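Ferritin (Pseudo-nitzschia multiseries, PDB 3E6R) probably stores iron in a soluble, non-toxic form, taking up ferrous iron and oxidising it with dioxygen to a ferric deposit. Local coordinates at residues A[10-15]-A[100-105]. Sequence-based numbering, arbitrary orientation.
Sequences NRQVTQ and RSLLNL
Gln-12 reaches across from helix 3-32 to helix 84-111 and meets three residues of the latter, its terminal amide facing Ser-101 and Leu-102 and its aliphatic CB and CG facing Leu-105. Its CG lies anti to the backbone N (chi1 -167°), which sends the chain out toward the partner helix, and a bend at chi2 (53°) then brings the amide against Ser-101 and Leu-102. The amide oxygen OE1 stands 3.1 Å from Ser-101 OG, a hydrogen-bonding distance, although the carbonyl of Asn-98 in the serine's own helix also accepts from this hydroxyl. At the other end of the amide, NE2 hydrogen-bonds to the carboxylate of Glu-16, one turn further along helix 3-32. The same nitrogen packs against Leu-102, whose CD2 lies 3.7 Å from NE2, the two side chains crossing at about a right angle. Nearer the backbone, the aliphatic part of the glutamine rests on Leu-105, with CG of Gln-12 3.9 Å from CD2 of the leucine. Phe-56 of helix 36-62 touches Gln-12, Leu-102 and Leu-105, and Leu-121 of helix 115-145 touches both leucines. Replacing Gln-12 by an alanine is likely to leave the Glu-16 carboxylate without this donor and the Ser-101 hydroxyl without its neighbour across the helices, and to open a gap beside Leu-102 and Leu-105. The segment axes approach to 10.4 Å and run nearly antiparallel, at 166°, with Gln-12 and Ser-101 in register. Such side-by-side packing of long helices belongs to the four-helix bundle of the ferritin subunit, and here it borders the metal site: Glu-16, seen to bind iron and zinc, has Gln-12 as a second-shell partner.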
loop_
_atom_site.group_PDB
_atom_site.type_symbol
_atom_site.label_atom_id
_atom_site.label_comp_id
_atom_site.label_asym_id
_atom_site.label_seq_id
_atom_site.Cartn_x
_atom_site.Cartn_y
_atom_site.Cartn_z
ATOM N N ASN A 10 3.906 35.357 -43.940
ATOM C CA ASN A 10 3.349 34.354 -44.833
ATOM C C ASN A 10 4.442 33.463 -45.470
ATOM O O ASN A 10 4.253 32.243 -45.569
ATOM C CB ASN A 10 2.465 35.044 -45.897
ATOM C CG ASN A 10 1.399 34.117 -46.492
ATOM O OD1 ASN A 10 1.491 33.701 -47.659
ATOM N ND2 ASN A 10 0.390 33.799 -45.704
ATOM N N ARG A 11 5.570 34.058 -45.882
ATOM C CA ARG A 11 6.696 33.302 -46.473
ATOM C C ARG A 11 7.376 32.427 -45.427
ATOM O O ARG A 11 8.026 31.432 -45.762
ATOM C CB ARG A 11 7.776 34.223 -47.069
ATOM C CG ARG A 11 7.305 35.243 -48.095
ATOM C CD ARG A 11 8.484 35.971 -48.729
ATOM N NE ARG A 11 8.046 36.900 -49.774
ATOM C CZ ARG A 11 8.002 36.619 -51.080
ATOM N NH1 ARG A 11 8.374 35.419 -51.536
ATOM N NH2 ARG A 11 7.587 37.548 -51.942
ATOM N N GLN A 12 7.249 32.825 -44.162
ATOM C CA GLN A 12 7.860 32.097 -43.063
ATOM C C GLN A 12 7.178 30.747 -42.850
ATOM O O GLN A 12 7.848 29.751 -42.608
ATOM C CB GLN A 12 7.847 32.924 -41.776
ATOM C CG GLN A 12 8.748 32.356 -40.696
ATOM C CD GLN A 12 10.170 32.123 -41.176
ATOM O OE1 GLN A 12 10.750 32.947 -41.905
ATOM N NE2 GLN A 12 10.738 31.001 -40.774
ATOM N N VAL A 13 5.853 30.727 -42.941
ATOM C CA VAL A 13 5.099 29.480 -42.967
ATOM C C VAL A 13 5.593 28.570 -44.104
ATOM O O VAL A 13 5.905 27.378 -43.879
ATOM C CB VAL A 13 3.588 29.740 -43.106
ATOM C CG1 VAL A 13 2.837 28.420 -43.302
ATOM C CG2 VAL A 13 3.076 30.472 -41.886
ATOM N N THR A 14 5.696 29.135 -45.309
ATOM C CA THR A 14 6.195 28.380 -46.453
ATOM C C THR A 14 7.581 27.783 -46.191
ATOM O O THR A 14 7.851 26.647 -46.596
ATOM C CB THR A 14 6.234 29.220 -47.758
ATOM O OG1 THR A 14 4.934 29.768 -48.016
ATOM C CG2 THR A 14 6.661 28.360 -48.956
ATOM N N GLN A 15 8.455 28.541 -45.530
ATOM C CA GLN A 15 9.822 28.088 -45.299
ATOM C C GLN A 15 9.925 26.908 -44.328
ATOM O O GLN A 15 10.767 26.014 -44.512
ATOM C CB GLN A 15 10.689 29.250 -44.839
ATOM C CG GLN A 15 11.180 30.117 -45.999
ATOM C CD GLN A 15 11.966 29.317 -47.045
ATOM O OE1 GLN A 15 11.525 29.171 -48.206
ATOM N NE2 GLN A 15 13.116 28.767 -46.630
ATOM N N ARG A 100 18.249 32.979 -41.239
ATOM C CA ARG A 100 18.191 34.260 -41.946
ATOM C C ARG A 100 16.768 34.746 -42.157
ATOM O O ARG A 100 16.483 35.909 -41.918
ATOM C CB ARG A 100 18.967 34.214 -43.278
ATOM C CG ARG A 100 20.489 33.994 -43.105
ATOM C CD ARG A 100 21.268 34.205 -44.427
ATOM N NE ARG A 100 20.769 33.346 -45.513
ATOM C CZ ARG A 100 21.346 32.213 -45.919
ATOM N NH1 ARG A 100 22.480 31.779 -45.350
ATOM N NH2 ARG A 100 20.790 31.519 -46.908
ATOM N N SER A 101 15.869 33.860 -42.574
ATOM C CA SER A 101 14.476 34.255 -42.788
ATOM C C SER A 101 13.767 34.692 -41.498
ATOM O O SER A 101 12.973 35.624 -41.519
ATOM C CB SER A 101 13.691 33.175 -43.531
ATOM O OG SER A 101 13.596 31.999 -42.755
ATOM N N LEU A 102 14.074 34.044 -40.375
ATOM C CA LEU A 102 13.600 34.523 -39.071
ATOM C C LEU A 102 14.141 35.905 -38.668
ATOM O O LEU A 102 13.437 36.671 -38.016
ATOM C CB LEU A 102 13.860 33.499 -37.959
ATOM C CG LEU A 102 12.997 32.244 -38.048
ATOM C CD1 LEU A 102 13.681 31.081 -37.338
ATOM C CD2 LEU A 102 11.566 32.472 -37.528
ATOM N N LEU A 103 15.381 36.209 -39.057
ATOM C CA LEU A 103 16.017 37.483 -38.703
ATOM C C LEU A 103 15.466 38.627 -39.558
ATOM O O LEU A 103 15.300 39.757 -39.091
ATOM C CB LEU A 103 17.550 37.379 -38.789
ATOM C CG LEU A 103 18.239 36.408 -37.792
ATOM C CD1 LEU A 103 19.749 36.238 -38.061
ATOM C CD2 LEU A 103 17.995 36.799 -36.337
ATOM N N ASN A 104 15.165 38.311 -40.811
ATOM C CA ASN A 104 14.514 39.236 -41.705
ATOM C C ASN A 104 13.097 39.556 -41.281
ATOM O O ASN A 104 12.681 40.720 -41.298
ATOM C CB ASN A 104 14.582 38.699 -43.141
ATOM C CG ASN A 104 15.972 38.855 -43.736
ATOM O OD1 ASN A 104 16.797 39.619 -43.211
ATOM N ND2 ASN A 104 16.244 38.144 -44.829
ATOM N N LEU A 105 12.362 38.530 -40.881
ATOM C CA LEU A 105 11.034 38.721 -40.307
ATOM C C LEU A 105 11.054 39.603 -39.047
ATOM O O LEU A 105 10.228 40.510 -38.929
ATOM C CB LEU A 105 10.377 37.371 -40.020
ATOM C CG LEU A 105 8.944 37.367 -39.511
ATOM C CD1 LEU A 105 8.029 38.068 -40.503
ATOM C CD2 LEU A 105 8.479 35.921 -39.248
#